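Local coordinates for ESAT-6/WXG100 secretion system protein (Streptococcus gallolyticus, PDB 7JQE) that forms the extracellular region of EsaA, a subunit of the type VIIb secretion system, and probably contributes to the export of proteins such as toxins, at residues Q133-D138 against T474-L479. Sequence-based numbering, arbitrary orientation.
Sequences QYFNSD and TLYTEL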
loop_
_atom_site.group_PDB
_atom_site.type_symbol
_atom_site.label_atom_id
_atom_site.label_comp_id
_atom_site.label_asym_id
_atom_site.label_seq_id
_atom_site.Cartn_x
_atom_site.Cartn_y
_atom_site.Cartn_z
ATOM N N GLN A 133 31.468 -16.597 28.127
ATOM C CA GLN A 133 30.056 -16.240 28.037
ATOM C C GLN A 133 29.873 -14.737 27.860
ATOM O O GLN A 133 29.115 -14.290 26.990
ATOM C CB GLN A 133 29.313 -16.721 29.287
ATOM C CG GLN A 133 28.995 -18.208 29.319
ATOM C CD GLN A 133 27.763 -18.557 28.503
ATOM O OE1 GLN A 133 26.635 -18.259 28.901
ATOM N NE2 GLN A 133 27.974 -19.185 27.351
ATOM N N TYR A 134 30.562 -13.939 28.678
ATOM C CA TYR A 134 30.299 -12.508 28.773
ATOM C C TYR A 134 31.250 -11.649 27.956
ATOM O O TYR A 134 30.846 -10.583 27.480
ATOM C CB TYR A 134 30.361 -12.049 30.233
ATOM C CG TYR A 134 29.266 -12.615 31.111
ATOM C CD1 TYR A 134 29.408 -13.855 31.723
ATOM C CD2 TYR A 134 28.094 -11.906 31.335
ATOM C CE1 TYR A 134 28.408 -14.375 32.530
ATOM C CE2 TYR A 134 27.089 -12.417 32.138
ATOM C CZ TYR A 134 27.251 -13.650 32.737
ATOM O OH TYR A 134 26.252 -14.158 33.540
ATOM N N PHE A 135 32.495 -12.077 27.776
ATOM C CA PHE A 135 33.493 -11.265 27.098
ATOM C C PHE A 135 33.842 -11.769 25.708
ATOM O O PHE A 135 34.518 -11.053 24.962
ATOM C CB PHE A 135 34.774 -11.186 27.944
ATOM C CG PHE A 135 34.556 -10.635 29.328
ATOM C CD1 PHE A 135 33.590 -9.669 29.560
ATOM C CD2 PHE A 135 35.312 -11.093 30.400
ATOM C CE1 PHE A 135 33.387 -9.163 30.835
ATOM C CE2 PHE A 135 35.114 -10.592 31.673
ATOM C CZ PHE A 135 34.151 -9.627 31.892
ATOM N N ASN A 136 33.417 -12.978 25.345
ATOM C CA ASN A 136 33.581 -13.582 24.027
ATOM C C ASN A 136 34.983 -14.144 23.827
ATOM O O ASN A 136 35.278 -14.647 22.737
ATOM C CB ASN A 136 33.263 -12.602 22.886
ATOM C CG ASN A 136 32.868 -13.309 21.608
ATOM O OD1 ASN A 136 32.321 -14.413 21.638
ATOM N ND2 ASN A 136 33.145 -12.675 20.473
ATOM N N SER A 137 35.857 -14.073 24.827
ATOM C CA SER A 137 37.159 -14.726 24.783
ATOM C C SER A 137 37.522 -15.148 26.203
ATOM O O SER A 137 36.714 -15.029 27.129
ATOM C CB SER A 137 38.216 -13.805 24.162
ATOM O OG SER A 137 38.494 -12.707 25.011
ATOM N N ASP A 138 38.741 -15.645 26.376
ATOM C CA ASP A 138 39.250 -16.065 27.681
ATOM C C ASP A 138 40.380 -15.118 28.069
ATOM O O ASP A 138 41.528 -15.300 27.653
ATOM C CB ASP A 138 39.721 -17.516 27.645
ATOM C CG ASP A 138 40.263 -17.989 28.986
ATOM O OD1 ASP A 138 40.199 -17.218 29.967
ATOM O OD2 ASP A 138 40.756 -19.136 29.057
ATOM N N THR A 474 31.498 -8.396 37.355
ATOM C CA THR A 474 31.270 -8.752 38.752
ATOM C C THR A 474 31.571 -10.225 38.995
ATOM O O THR A 474 32.281 -10.578 39.945
ATOM C CB THR A 474 29.833 -8.424 39.156
ATOM O OG1 THR A 474 29.578 -7.034 38.933
ATOM C CG2 THR A 474 29.612 -8.742 40.622
ATOM N N LEU A 475 31.036 -11.102 38.144
ATOM C CA LEU A 475 31.309 -12.528 38.296
ATOM C C LEU A 475 32.797 -12.817 38.143
ATOM O O LEU A 475 33.395 -13.519 38.971
ATOM C CB LEU A 475 30.492 -13.335 37.287
ATOM C CG LEU A 475 28.988 -13.412 37.568
ATOM C CD1 LEU A 475 28.233 -14.098 36.426
ATOM C CD2 LEU A 475 28.740 -14.126 38.893
ATOM N N TYR A 476 33.417 -12.277 37.090
ATOM C CA TYR A 476 34.837 -12.531 36.874
ATOM C C TYR A 476 35.677 -11.983 38.024
ATOM O O TYR A 476 36.621 -12.639 38.483
ATOM C CB TYR A 476 35.282 -11.928 35.539
ATOM C CG TYR A 476 36.576 -12.514 35.016
ATOM C CD1 TYR A 476 36.572 -13.640 34.203
ATOM C CD2 TYR A 476 37.802 -11.950 35.349
ATOM C CE1 TYR A 476 37.754 -14.189 33.731
ATOM C CE2 TYR A 476 38.990 -12.492 34.884
ATOM C CZ TYR A 476 38.961 -13.611 34.076
ATOM O OH TYR A 476 40.141 -14.153 33.616
ATOM N N THR A 477 35.343 -10.786 38.511
ATOM C CA THR A 477 36.095 -10.199 39.618
ATOM C C THR A 477 36.047 -11.100 40.846
ATOM O O THR A 477 37.083 -11.403 41.450
ATOM C CB THR A 477 35.548 -8.809 39.952
ATOM O OG1 THR A 477 35.688 -7.949 38.816
ATOM C CG2 THR A 477 36.307 -8.208 41.119
ATOM N N GLU A 478 34.847 -11.546 41.222
ATOM C CA GLU A 478 34.704 -12.357 42.426
ATOM C C GLU A 478 35.410 -13.699 42.280
ATOM O O GLU A 478 35.980 -14.216 43.249
ATOM C CB GLU A 478 33.221 -12.548 42.751
ATOM C CG GLU A 478 32.530 -11.260 43.162
ATOM C CD GLU A 478 31.052 -11.442 43.447
ATOM O OE1 GLU A 478 30.535 -12.559 43.236
ATOM O OE2 GLU A 478 30.405 -10.463 43.880
ATOM N N LEU A 479 35.386 -14.282 41.079
ATOM C CA LEU A 479 36.092 -15.540 40.865
ATOM C C LEU A 479 37.602 -15.342 40.912
ATOM O O LEU A 479 38.326 -16.192 41.443
ATOM C CB LEU A 479 35.672 -16.163 39.538
ATOM C CG LEU A 479 34.228 -16.661 39.476
ATOM C CD1 LEU A 479 33.744 -16.721 38.031
ATOM C CD2 LEU A 479 34.109 -18.019 40.144
HETATM O O HOH W 1 39.632 -16.472 32.792
#
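Tyr134 and Phe135 pack against Leu475 and Tyr476 in a buried, largely apolar contact between two helices, with a water bridge at its loop side, where the C-terminal end of helix 102-135 meets the middle of helix 462-491. No direct hydrogen bond crosses it, and the CA atoms of Tyr134 and Tyr476 stay 9.3 Å apart, which leaves the joining to side chains. Leu475 presents one branch: its CD1 lies 3.8 Å from Tyr134 CZ and 3.5 Å from Tyr134 OH, at the phenol end of the ring. Phe135 reaches Tyr476 near the root of the side chain, with CE2 4.1 Å from Tyr476 CB. The two rings cross at an oblique 58°, with centroids 6.0 Å apart. With CG anti to the backbone N (chi1 -161°), Tyr476 sends its hydroxyl toward the loop after helix 102-135. There a water at the ring edge sits a doubtfully short 2.5 Å from Tyr476 OH and donates to Asp138 OD1 at 3.0 Å, while Leu141 N also bonds that hydroxyl. The polar partner of Tyr134 OH is the side-chain amide of Gln133 of the second subunit, placing this side at the dimer interface. Helix 152-164 adds Leu163 against Tyr476, and helix 169-179 packs on Asn136 beyond the helix end.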